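Local coordinates for Mlr3007 protein (Mesorhizobium loti, PDB 3QQM) that probably catalyses reversible amino-group transfer between branched-chain amino acids and 2-oxoglutarate, with pyridoxal 5'-phosphate as cofactor, at residues A[37-42]-A[174-179]; A[73-78]-A[83-88]; A[139-144]-A[195-200]; A[159-162]-A[166-169]. All blocks are in the same frame, centred on the assembly; numbering follows the deposited sequence.

Contact 1 touches the cofactor, binding the phosphate of the pyridoxal-modified Lys-118. Helix 33-47, which carries Arg-39, also backs contact 2, where Leu-40 CD2 packs 3.5 Å from Leu-75 CD2; the two centres are about 16 Å apart. Contacts 3 and 4 belong to the other half of the chain, about 30 and 32 Å from contact 2 between centres. With centres about 12 Å apart, they touch through Tyr-195 OH, 2.8 Å from Ala-167 O, and through Leu-200 CD2, 3.6 Å from Ala-159 CB. Contact 1 meets contact 4 where Leu-175 CD1 lies 3.8 Å from Pro-169 O.

Contact 1 (A[37-42]-A[174-179]); sequences LARLYG and GLLPGV
Leu-176 is the first residue of 174-179 to meet Arg-39 of helix 33-47: its CD2 lies 3.9 Å from Arg-39 NH1, set obliquely to the guanidinium. Its own backbone is held from outside, N by Glu-151 and O by Asn-156. Pro-177 supplies the polar link, its carbonyl O accepting a hydrogen bond from Arg-39 NH1 at 3.2 Å. The oxygen sits in the guanidinium plane, while NH1 is tilted 33° from the carbonyl plane and the bond is bent, 143° at the hydrogen. Gly-178 follows at the N-cap of helix 179-186, with CA at the guanidinium edge, 3.6 Å from Arg-39 NH1. Val-179 then lays CG2 over the centre of one guanidinium face, 3.5 Å from Arg-39 CZ. The arginine gets there by leaving the helix with CG opposite the backbone N (chi1 -179°) and folding its chain at chi3, which turns the flat group across the valine. Val-179 N and Arg-39 NH1 are both donors and do not bond each other; each instead donates to phosphate oxygen OP1 of the pyridoxal-modified Lys-118. Arg-39 NH2 pairs with Glu-20 in a salt bridge. Cofactor phosphate, carboxylate and peptide carbonyl thus share one guanidinium, while the valine methyl limits its position on one face. This chemistry implies a phosphate site where the arginine's charge and the N-terminal end of helix 179-186 would together stabilise the anion.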
loop_
_atom_site.group_PDB
_atom_site.type_symbol
_atom_site.label_atom_id
_atom_site.label_comp_id
_atom_site.label_asym_id
_atom_site.label_seq_id
_atom_site.Cartn_x
_atom_site.Cartn_y
_atom_site.Cartn_z
ATOM N N LEU A 37 -5.730 -0.473 11.866
ATOM C CA LEU A 37 -5.322 -0.180 13.234
ATOM C C LEU A 37 -4.400 -1.295 13.771
ATOM O O LEU A 37 -3.447 -1.024 14.472
ATOM C CB LEU A 37 -6.552 0.012 14.127
ATOM C CG LEU A 37 -7.420 1.212 13.748
ATOM C CD1 LEU A 37 -8.652 1.304 14.606
ATOM C CD2 LEU A 37 -6.635 2.481 13.884
ATOM N N ALA A 38 -4.676 -2.535 13.414
ATOM C CA ALA A 38 -3.822 -3.642 13.847
ATOM C C ALA A 38 -2.403 -3.372 13.370
ATOM O O ALA A 38 -1.470 -3.454 14.154
ATOM C CB ALA A 38 -4.312 -4.992 13.315
ATOM N N ARG A 39 -2.257 -3.040 12.088
ATOM C CA ARG A 39 -0.952 -2.747 11.531
ATOM C C ARG A 39 -0.298 -1.538 12.202
ATOM O O ARG A 39 0.841 -1.616 12.594
ATOM C CB ARG A 39 -1.041 -2.474 10.040
ATOM C CG ARG A 39 0.338 -2.196 9.424
ATOM C CD ARG A 39 0.280 -2.235 7.960
ATOM N NE ARG A 39 -0.511 -1.149 7.398
ATOM C CZ ARG A 39 -0.843 -1.074 6.112
ATOM N NH1 ARG A 39 -0.540 -2.069 5.286
ATOM N NH2 ARG A 39 -1.562 -0.052 5.659
ATOM N N LEU A 40 -1.013 -0.415 12.256
ATOM C CA LEU A 40 -0.496 0.807 12.866
ATOM C C LEU A 40 -0.090 0.604 14.328
ATOM O O LEU A 40 1.008 0.999 14.742
ATOM C CB LEU A 40 -1.534 1.934 12.793
ATOM C CG LEU A 40 -1.153 3.234 13.485
ATOM C CD1 LEU A 40 0.095 3.843 12.841
ATOM C CD2 LEU A 40 -2.317 4.194 13.437
ATOM N N TYR A 41 -0.957 -0.025 15.105
ATOM C CA TYR A 41 -0.643 -0.228 16.504
ATOM C C TYR A 41 0.494 -1.228 16.686
ATOM O O TYR A 41 1.343 -1.051 17.577
ATOM C CB TYR A 41 -1.865 -0.628 17.301
ATOM C CG TYR A 41 -2.943 0.420 17.352
ATOM C CD1 TYR A 41 -2.629 1.749 17.420
ATOM C CD2 TYR A 41 -4.262 0.067 17.511
ATOM C CE1 TYR A 41 -3.613 2.715 17.515
ATOM C CE2 TYR A 41 -5.254 1.028 17.631
ATOM C CZ TYR A 41 -4.920 2.345 17.636
ATOM O OH TYR A 41 -5.883 3.315 17.748
ATOM N N GLY A 42 0.526 -2.251 15.837
ATOM C CA GLY A 42 1.575 -3.263 15.895
ATOM C C GLY A 42 2.928 -2.627 15.569
ATOM O O GLY A 42 3.889 -2.821 16.293
ATOM N N GLY A 174 10.639 -8.691 0.302
ATOM C CA GLY A 174 10.903 -7.297 0.650
ATOM C C GLY A 174 9.788 -6.425 0.116
ATOM O O GLY A 174 9.848 -5.933 -1.021
ATOM N N LEU A 175 8.750 -6.269 0.927
ATOM C CA LEU A 175 7.571 -5.450 0.582
ATOM C C LEU A 175 6.699 -5.180 1.825
ATOM O O LEU A 175 6.901 -5.768 2.898
ATOM C CB LEU A 175 6.688 -6.136 -0.462
ATOM C CG LEU A 175 6.342 -7.600 -0.107
ATOM C CD1 LEU A 175 4.860 -7.939 -0.286
ATOM C CD2 LEU A 175 7.266 -8.567 -0.864
ATOM N N LEU A 176 5.726 -4.296 1.650
ATOM C CA LEU A 176 4.795 -3.957 2.690
ATOM C C LEU A 176 3.665 -4.994 2.765
ATOM O O LEU A 176 3.059 -5.325 1.753
ATOM C CB LEU A 176 4.180 -2.611 2.407
ATOM C CG LEU A 176 3.238 -2.107 3.481
ATOM C CD1 LEU A 176 4.047 -1.662 4.656
ATOM C CD2 LEU A 176 2.348 -0.952 2.966
ATOM N N PRO A 177 3.404 -5.541 3.966
ATOM C CA PRO A 177 2.283 -6.437 4.042
ATOM C C PRO A 177 1.047 -5.573 4.009
ATOM O O PRO A 177 0.601 -5.090 5.047
ATOM C CB PRO A 177 2.453 -7.125 5.410
ATOM C CG PRO A 177 3.226 -6.169 6.222
ATOM C CD PRO A 177 4.171 -5.511 5.223
ATOM N N GLY A 178 0.539 -5.322 2.811
ATOM C CA GLY A 178 -0.640 -4.505 2.639
ATOM C C GLY A 178 -1.879 -5.086 3.282
ATOM O O GLY A 178 -2.007 -6.300 3.468
ATOM N N VAL A 179 -2.785 -4.182 3.631
ATOM C CA VAL A 179 -4.049 -4.498 4.251
ATOM C C VAL A 179 -5.026 -5.175 3.259
ATOM O O VAL A 179 -5.714 -6.098 3.625
ATOM C CB VAL A 179 -4.634 -3.226 4.887
ATOM C CG1 VAL A 179 -6.161 -3.328 5.106
ATOM C CG2 VAL A 179 -3.858 -2.902 6.194
#

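Contact 2 (A[73-78]-A[83-88]); sequences TRLALA and ATASAQ. With EDO (1,2-ethanediol), chain Q.
Arg-74 and Ser-86 face each other across an antiparallel beta hairpin, with Ser-86 CB over one face of the guanidinium and 3.7 Å from Arg-74 NH2. A bend at chi3 (62°) in an otherwise extended chain brings the arginine's flat group over its neighbour. Farther along the same face, Thr-84 stands beside Ala-76, its OG1 3.5 Å from Ala-76 CB. With chi1 at 63°, OG1 lies between backbone N and carbonyl carbon, where it meets both a water at 2.8 Å and O2 of a 1,2-ethanediol at 2.9 Å. The same water donates to Arg-74 O at 2.9 Å and accepts a weak bond from Arg-74 NE, tying the arginine to the threonine. The diol, probably from the crystallisation liquor, also bonds Glu-17. On the other face two pairs are apolar, Leu-75 CD1 4.1 Å from Ala-85 CB and Leu-77 CD1 4.3 Å from Ala-83 CB, while Thr-73 OG1 lies 4.1 Å from Ala-87 CB. Between the faces, Arg-74 pairs with Ser-86 and Ala-76 with Thr-84, each through two backbone hydrogen bonds. Strand 83-89 is outermost in the four-stranded sheet, and strand 17-25 flanks 71-78 on its other side. Helices cover the leucine face: Leu-75 rests on Ile-56, Val-59 and Leu-60 of helix 53-64, Ala-85 on Ala-63 of that helix, and Leu-77 on Ala-44 of helix 33-47.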
loop_
_atom_site.group_PDB
_atom_site.type_symbol
_atom_site.label_atom_id
_atom_site.label_comp_id
_atom_site.label_asym_id
_atom_site.label_seq_id
_atom_site.Cartn_x
_atom_site.Cartn_y
_atom_site.Cartn_z
ATOM N N THR A 73 -8.691 8.955 3.460
ATOM C CA THR A 73 -8.258 9.411 4.743
ATOM C C THR A 73 -6.831 9.015 5.021
ATOM O O THR A 73 -6.496 7.852 4.940
ATOM C CB THR A 73 -9.136 8.794 5.823
ATOM O OG1 THR A 73 -10.515 9.110 5.549
ATOM C CG2 THR A 73 -8.717 9.304 7.218
ATOM N N ARG A 74 -5.988 9.994 5.345
ATOM C CA ARG A 74 -4.602 9.710 5.664
ATOM C C ARG A 74 -4.364 9.961 7.153
ATOM O O ARG A 74 -4.519 11.083 7.634
ATOM C CB ARG A 74 -3.632 10.575 4.850
ATOM C CG ARG A 74 -2.165 10.161 5.071
ATOM C CD ARG A 74 -1.138 11.174 4.604
ATOM N NE ARG A 74 -1.278 12.435 5.335
ATOM C CZ ARG A 74 -1.747 13.571 4.813
ATOM N NH1 ARG A 74 -2.032 13.668 3.508
ATOM N NH2 ARG A 74 -1.859 14.640 5.578
ATOM N N LEU A 75 -3.937 8.911 7.853
ATOM C CA LEU A 75 -3.620 8.958 9.288
ATOM C C LEU A 75 -2.114 8.858 9.422
ATOM O O LEU A 75 -1.518 7.998 8.787
ATOM C CB LEU A 75 -4.261 7.789 10.008
ATOM C CG LEU A 75 -4.088 7.721 11.520
ATOM C CD1 LEU A 75 -4.759 8.916 12.213
ATOM C CD2 LEU A 75 -4.640 6.373 12.059
ATOM N N ALA A 76 -1.496 9.738 10.219
ATOM C CA ALA A 76 -0.040 9.731 10.414
ATOM C C ALA A 76 0.320 9.834 11.888
ATOM O O ALA A 76 -0.311 10.563 12.634
ATOM C CB ALA A 76 0.627 10.858 9.632
ATOM N N LEU A 77 1.357 9.096 12.279
ATOM C CA LEU A 77 1.838 9.071 13.651
ATOM C C LEU A 77 3.353 9.306 13.736
ATOM O O LEU A 77 4.140 8.630 13.070
ATOM C CB LEU A 77 1.520 7.711 14.254
ATOM C CG LEU A 77 1.906 7.458 15.704
ATOM C CD1 LEU A 77 1.064 8.335 16.655
ATOM C CD2 LEU A 77 1.748 5.964 16.015
ATOM N N ALA A 78 3.743 10.258 14.563
ATOM C CA ALA A 78 5.143 10.562 14.809
ATOM C C ALA A 78 5.577 9.811 16.077
ATOM O O ALA A 78 4.737 9.496 16.941
ATOM C CB ALA A 78 5.369 12.069 14.969
ATOM N N ALA A 83 -0.117 13.064 16.201
ATOM C CA ALA A 83 -0.903 12.450 15.134
ATOM C C ALA A 83 -1.749 13.419 14.327
ATOM O O ALA A 83 -2.208 14.444 14.824
ATOM C CB ALA A 83 -1.816 11.384 15.716
ATOM N N THR A 84 -1.962 13.060 13.070
ATOM C CA THR A 84 -2.782 13.828 12.176
ATOM C C THR A 84 -3.668 12.913 11.365
ATOM O O THR A 84 -3.341 11.751 11.136
ATOM C CB THR A 84 -1.935 14.695 11.172
ATOM O OG1 THR A 84 -1.150 13.833 10.320
ATOM C CG2 THR A 84 -1.032 15.682 11.923
ATOM N N ALA A 85 -4.808 13.458 10.954
ATOM C CA ALA A 85 -5.747 12.772 10.094
ATOM C C ALA A 85 -6.284 13.799 9.095
ATOM O O ALA A 85 -6.696 14.903 9.467
ATOM C CB ALA A 85 -6.865 12.146 10.882
ATOM N N SER A 86 -6.230 13.439 7.818
ATOM C CA SER A 86 -6.717 14.268 6.743
ATOM C C SER A 86 -7.686 13.477 5.885
ATOM O O SER A 86 -7.383 12.337 5.472
ATOM C CB SER A 86 -5.558 14.727 5.878
ATOM O OG SER A 86 -6.013 15.357 4.696
ATOM N N ALA A 87 -8.828 14.101 5.583
ATOM C CA ALA A 87 -9.845 13.487 4.750
ATOM C C ALA A 87 -10.210 14.386 3.566
ATOM O O ALA A 87 -10.403 15.596 3.720
ATOM C CB ALA A 87 -11.091 13.176 5.572
ATOM N N GLN A 88 -10.296 13.779 2.391
ATOM C CA GLN A 88 -10.701 14.464 1.174
ATOM C C GLN A 88 -11.534 13.483 0.372
ATOM O O GLN A 88 -11.354 12.297 0.496
ATOM C CB GLN A 88 -9.499 14.925 0.373
ATOM C CG GLN A 88 -8.524 15.733 1.156
ATOM C CD GLN A 88 -7.547 16.424 0.285
ATOM O OE1 GLN A 88 -7.912 17.324 -0.480
ATOM N NE2 GLN A 88 -6.266 16.047 0.409
HETATM C C1 EDO Q . 2.628 14.273 13.423
HETATM O O1 EDO Q . 3.521 15.024 12.600
HETATM C C2 EDO Q . 1.874 13.217 12.606
HETATM O O2 EDO Q . 1.609 13.624 11.263
HETATM O O HOH W 1 -2.259 12.911 7.885
#

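Contact 3 (A[139-144]-A[195-200]); sequences EVLLAN and YSYDDL. With EDO (1,2-ethanediol), chain T.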
loop_
_atom_site.group_PDB
_atom_site.type_symbol
_atom_site.label_atom_id
_atom_site.label_comp_id
_atom_site.label_asym_id
_atom_site.label_seq_id
_atom_site.Cartn_x
_atom_site.Cartn_y
_atom_site.Cartn_z
ATOM N N GLU A 139 1.360 2.892 -12.582
ATOM C CA GLU A 139 2.040 2.340 -11.410
ATOM C C GLU A 139 3.370 1.715 -11.831
ATOM O O GLU A 139 3.499 1.160 -12.906
ATOM C CB GLU A 139 1.132 1.334 -10.682
ATOM C CG GLU A 139 1.729 0.573 -9.474
ATOM C CD GLU A 139 2.205 1.483 -8.325
ATOM O OE1 GLU A 139 2.975 2.426 -8.576
ATOM O OE2 GLU A 139 1.890 1.175 -7.147
ATOM N N VAL A 140 4.349 1.810 -10.941
ATOM C CA VAL A 140 5.680 1.327 -11.175
ATOM C C VAL A 140 5.983 0.203 -10.221
ATOM O O VAL A 140 5.805 0.352 -9.007
ATOM C CB VAL A 140 6.692 2.493 -10.949
ATOM C CG1 VAL A 140 8.141 2.039 -11.143
ATOM C CG2 VAL A 140 6.366 3.619 -11.869
ATOM N N LEU A 141 6.455 -0.921 -10.752
ATOM C CA LEU A 141 6.806 -2.044 -9.919
ATOM C C LEU A 141 8.300 -2.037 -9.613
ATOM O O LEU A 141 9.111 -1.538 -10.409
ATOM C CB LEU A 141 6.450 -3.373 -10.591
ATOM C CG LEU A 141 5.011 -3.592 -11.077
ATOM C CD1 LEU A 141 4.839 -5.037 -11.591
ATOM C CD2 LEU A 141 3.998 -3.272 -9.966
ATOM N N LEU A 142 8.648 -2.586 -8.449
ATOM C CA LEU A 142 10.024 -2.725 -8.010
ATOM C C LEU A 142 10.318 -4.201 -7.712
ATOM O O LEU A 142 9.478 -4.908 -7.151
ATOM C CB LEU A 142 10.293 -1.921 -6.722
ATOM C CG LEU A 142 10.134 -0.399 -6.759
ATOM C CD1 LEU A 142 8.658 -0.049 -6.733
ATOM C CD2 LEU A 142 10.837 0.245 -5.584
ATOM N N ALA A 143 11.518 -4.637 -8.073
ATOM C CA ALA A 143 11.991 -5.992 -7.806
ATOM C C ALA A 143 13.126 -5.902 -6.789
ATOM O O ALA A 143 13.603 -4.840 -6.520
ATOM C CB ALA A 143 12.477 -6.674 -9.097
ATOM N N ASN A 144 13.539 -7.032 -6.224
ATOM C CA ASN A 144 14.614 -7.064 -5.233
ATOM C C ASN A 144 15.940 -7.529 -5.838
ATOM O O ASN A 144 16.039 -7.681 -7.047
ATOM C CB ASN A 144 14.209 -7.943 -4.049
ATOM C CG ASN A 144 14.043 -9.421 -4.423
ATOM O OD1 ASN A 144 14.494 -9.878 -5.499
ATOM N ND2 ASN A 144 13.411 -10.183 -3.521
ATOM N N TYR A 195 7.936 -14.498 -8.169
ATOM C CA TYR A 195 8.005 -14.370 -9.615
ATOM C C TYR A 195 8.717 -13.084 -10.044
ATOM O O TYR A 195 8.800 -12.125 -9.291
ATOM C CB TYR A 195 6.602 -14.490 -10.252
ATOM C CG TYR A 195 5.510 -13.617 -9.644
ATOM C CD1 TYR A 195 5.455 -12.252 -9.881
ATOM C CD2 TYR A 195 4.485 -14.176 -8.924
ATOM C CE1 TYR A 195 4.422 -11.471 -9.346
ATOM C CE2 TYR A 195 3.431 -13.404 -8.424
ATOM C CZ TYR A 195 3.418 -12.066 -8.619
ATOM O OH TYR A 195 2.382 -11.329 -8.079
ATOM N N SER A 196 9.239 -13.108 -11.260
ATOM C CA SER A 196 9.954 -11.993 -11.849
ATOM C C SER A 196 9.059 -11.207 -12.775
ATOM O O SER A 196 7.931 -11.598 -13.031
ATOM C CB SER A 196 11.098 -12.522 -12.701
ATOM O OG SER A 196 10.573 -13.216 -13.792
ATOM N N TYR A 197 9.589 -10.120 -13.330
ATOM C CA TYR A 197 8.827 -9.303 -14.253
ATOM C C TYR A 197 8.481 -10.119 -15.458
ATOM O O TYR A 197 7.347 -10.096 -15.930
ATOM C CB TYR A 197 9.615 -8.075 -14.707
ATOM C CG TYR A 197 8.738 -7.039 -15.353
ATOM C CD1 TYR A 197 7.814 -6.353 -14.583
ATOM C CD2 TYR A 197 8.862 -6.696 -16.704
ATOM C CE1 TYR A 197 6.992 -5.378 -15.119
ATOM C CE2 TYR A 197 8.038 -5.688 -17.275
ATOM C CZ TYR A 197 7.106 -5.038 -16.457
ATOM O OH TYR A 197 6.238 -4.052 -16.892
ATOM N N ASP A 198 9.450 -10.876 -15.931
ATOM C CA ASP A 198 9.258 -11.687 -17.124
ATOM C C ASP A 198 8.161 -12.761 -16.938
ATOM O O ASP A 198 7.387 -13.006 -17.849
ATOM C CB ASP A 198 10.577 -12.325 -17.534
ATOM C CG ASP A 198 10.502 -12.939 -18.889
ATOM O OD1 ASP A 198 10.535 -12.196 -19.900
ATOM O OD2 ASP A 198 10.424 -14.174 -18.936
ATOM N N ASP A 199 8.112 -13.399 -15.763
ATOM C CA ASP A 199 7.053 -14.379 -15.458
ATOM C C ASP A 199 5.666 -13.750 -15.578
ATOM O O ASP A 199 4.742 -14.401 -16.008
ATOM C CB ASP A 199 7.187 -14.920 -14.021
ATOM C CG ASP A 199 8.424 -15.752 -13.817
ATOM O OD1 ASP A 199 8.875 -16.373 -14.811
ATOM O OD2 ASP A 199 8.914 -15.813 -12.654
ATOM N N LEU A 200 5.526 -12.494 -15.138
ATOM C CA LEU A 200 4.251 -11.774 -15.215
ATOM C C LEU A 200 3.696 -11.677 -16.617
ATOM O O LEU A 200 2.497 -11.562 -16.797
ATOM C CB LEU A 200 4.377 -10.363 -14.646
ATOM C CG LEU A 200 4.458 -10.263 -13.135
ATOM C CD1 LEU A 200 4.575 -8.825 -12.697
ATOM C CD2 LEU A 200 3.227 -10.911 -12.499
HETATM C C1 EDO T . 1.068 7.009 -7.618
HETATM O O1 EDO T . 1.644 8.243 -8.053
HETATM C C2 EDO T . 0.854 6.092 -8.821
HETATM O O2 EDO T . 1.986 5.255 -9.045
#
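The ring of Tyr-197 is met at its edge by Leu-141, whose CD1 lies near the ring plane, 4.1 Å from Tyr-197 CE1; nothing of 139-144 lies over either face. The two side chains cross at about a right angle. The ring rises from the first turn of a short, weakly bonded helix opened by a capping box: Asp-199 N donates to Ser-196 OG at 3.2 Å, and Ser-196 N returns a bond to Asp-199 OD2 at 3.1 Å, approaching from above the carboxylate plane. Leu-141 takes CG opposite its carbonyl carbon (chi1 -54°), which sends the branch out from the sheet toward the helix. Leu-101 of the adjacent strand 99-103 and Val-157 of strand 156-160, at the other edge of the six-stranded mixed sheet, also pack on Leu-141. Tyr-197 OH hydrogen-bonds Val-221 O at the chain's C-terminus. One leucine methyl of strand 139-143 serves both helix residues, by contacts that are purely apolar: Leu-200, from the same turn as the tyrosine, reaches Leu-141 tip to tip, with 4.0 Å between their CD1 atoms.

Contact 4 (A[159-162]-A[166-169]); sequences ADFG and LATP
Ala-159 and Ala-167 join their backbones in two hydrogen bonds: Ala-159 N donates to Ala-167 O at 2.8 Å, and Ala-167 N to Ala-159 O at 2.7 Å. The first is the straighter, 166° at the hydrogen against 152° for its return partner. The apolar touches are few. Phe-161 brings the edge of its ring to Ala-167, with CE2 3.8 Å from the alanine CB, which lies near the ring plane; a chi1 of -65° sets CG opposite the carbonyl carbon and beside the backbone N, from where the ring edge reaches the alanine. Asp-160 CB and Leu-166 CD2 come within a loose 4.5 Å. Ala-159 and Ala-167 form a single antiparallel bridge, a hydrogen-bonded pair, beside the chain reversal by which strand 156-160, outermost in the six-stranded mixed sheet, passes to strand 166-169, which pairs in parallel with 190-193. Among side-chain polar bonds, Asp-160 OD1 accepts from Gly-162 N at 2.8 Å, forming an Asx turn, with the donor on the anti side and 32° out of the carboxylate plane. OD1 also receives Gly-164 N, so one carboxylate oxygen grips the turn at two points. Beyond the bridge, Thr-168 OG1 bonds Val-157 O, and Leu-166 and Thr-168 share backbone bonds with Glu-191 of the parallel partner strand.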
loop_
_atom_site.group_PDB
_atom_site.type_symbol
_atom_site.label_atom_id
_atom_site.label_comp_id
_atom_site.label_asym_id
_atom_site.label_seq_id
_atom_site.Cartn_x
_atom_site.Cartn_y
_atom_site.Cartn_z
ATOM N N ALA A 159 -1.234 -11.627 -9.369
ATOM C CA ALA A 159 -1.179 -12.215 -10.689
ATOM C C ALA A 159 -1.897 -13.553 -10.748
ATOM O O ALA A 159 -1.672 -14.441 -9.916
ATOM C CB ALA A 159 0.273 -12.362 -11.119
ATOM N N ASP A 160 -2.756 -13.685 -11.752
ATOM C CA ASP A 160 -3.533 -14.889 -11.986
ATOM C C ASP A 160 -2.906 -15.614 -13.147
ATOM O O ASP A 160 -3.025 -15.169 -14.292
ATOM C CB ASP A 160 -4.956 -14.494 -12.320
ATOM C CG ASP A 160 -5.886 -15.695 -12.543
ATOM O OD1 ASP A 160 -5.420 -16.859 -12.710
ATOM O OD2 ASP A 160 -7.100 -15.444 -12.531
ATOM N N PHE A 161 -2.227 -16.726 -12.868
ATOM C CA PHE A 161 -1.551 -17.481 -13.946
ATOM C C PHE A 161 -2.462 -18.460 -14.657
ATOM O O PHE A 161 -1.985 -19.305 -15.418
ATOM C CB PHE A 161 -0.284 -18.166 -13.437
ATOM C CG PHE A 161 0.773 -17.188 -12.995
ATOM C CD1 PHE A 161 1.591 -16.554 -13.940
ATOM C CD2 PHE A 161 0.944 -16.878 -11.651
ATOM C CE1 PHE A 161 2.549 -15.643 -13.549
ATOM C CE2 PHE A 161 1.923 -15.959 -11.253
ATOM C CZ PHE A 161 2.719 -15.340 -12.198
ATOM N N GLY A 162 -3.767 -18.349 -14.400
ATOM C CA GLY A 162 -4.760 -19.187 -15.064
ATOM C C GLY A 162 -5.753 -19.912 -14.177
ATOM O O GLY A 162 -6.889 -20.125 -14.575
ATOM N N LEU A 166 -4.973 -15.499 -6.960
ATOM C CA LEU A 166 -4.200 -14.272 -7.078
ATOM C C LEU A 166 -2.824 -14.465 -6.393
ATOM O O LEU A 166 -2.699 -14.379 -5.176
ATOM C CB LEU A 166 -4.984 -13.097 -6.482
ATOM C CG LEU A 166 -6.317 -12.775 -7.242
ATOM C CD1 LEU A 166 -7.225 -11.849 -6.413
ATOM C CD2 LEU A 166 -6.100 -12.196 -8.641
ATOM N N ALA A 167 -1.815 -14.784 -7.192
ATOM C CA ALA A 167 -0.457 -15.018 -6.700
ATOM C C ALA A 167 0.141 -13.668 -6.405
ATOM O O ALA A 167 0.168 -12.817 -7.272
ATOM C CB ALA A 167 0.383 -15.790 -7.749
ATOM N N THR A 168 0.563 -13.466 -5.165
ATOM C CA THR A 168 1.130 -12.203 -4.713
ATOM C C THR A 168 2.499 -12.483 -4.087
ATOM O O THR A 168 2.662 -13.510 -3.412
ATOM C CB THR A 168 0.185 -11.532 -3.688
ATOM O OG1 THR A 168 0.555 -10.169 -3.512
ATOM C CG2 THR A 168 0.196 -12.268 -2.325
ATOM N N PRO A 169 3.489 -11.593 -4.313
ATOM C CA PRO A 169 4.812 -11.846 -3.786
ATOM C C PRO A 169 4.865 -12.162 -2.274
ATOM O O PRO A 169 4.230 -11.486 -1.457
ATOM C CB PRO A 169 5.552 -10.560 -4.113
ATOM C CG PRO A 169 4.942 -10.100 -5.339
ATOM C CD PRO A 169 3.494 -10.384 -5.156
#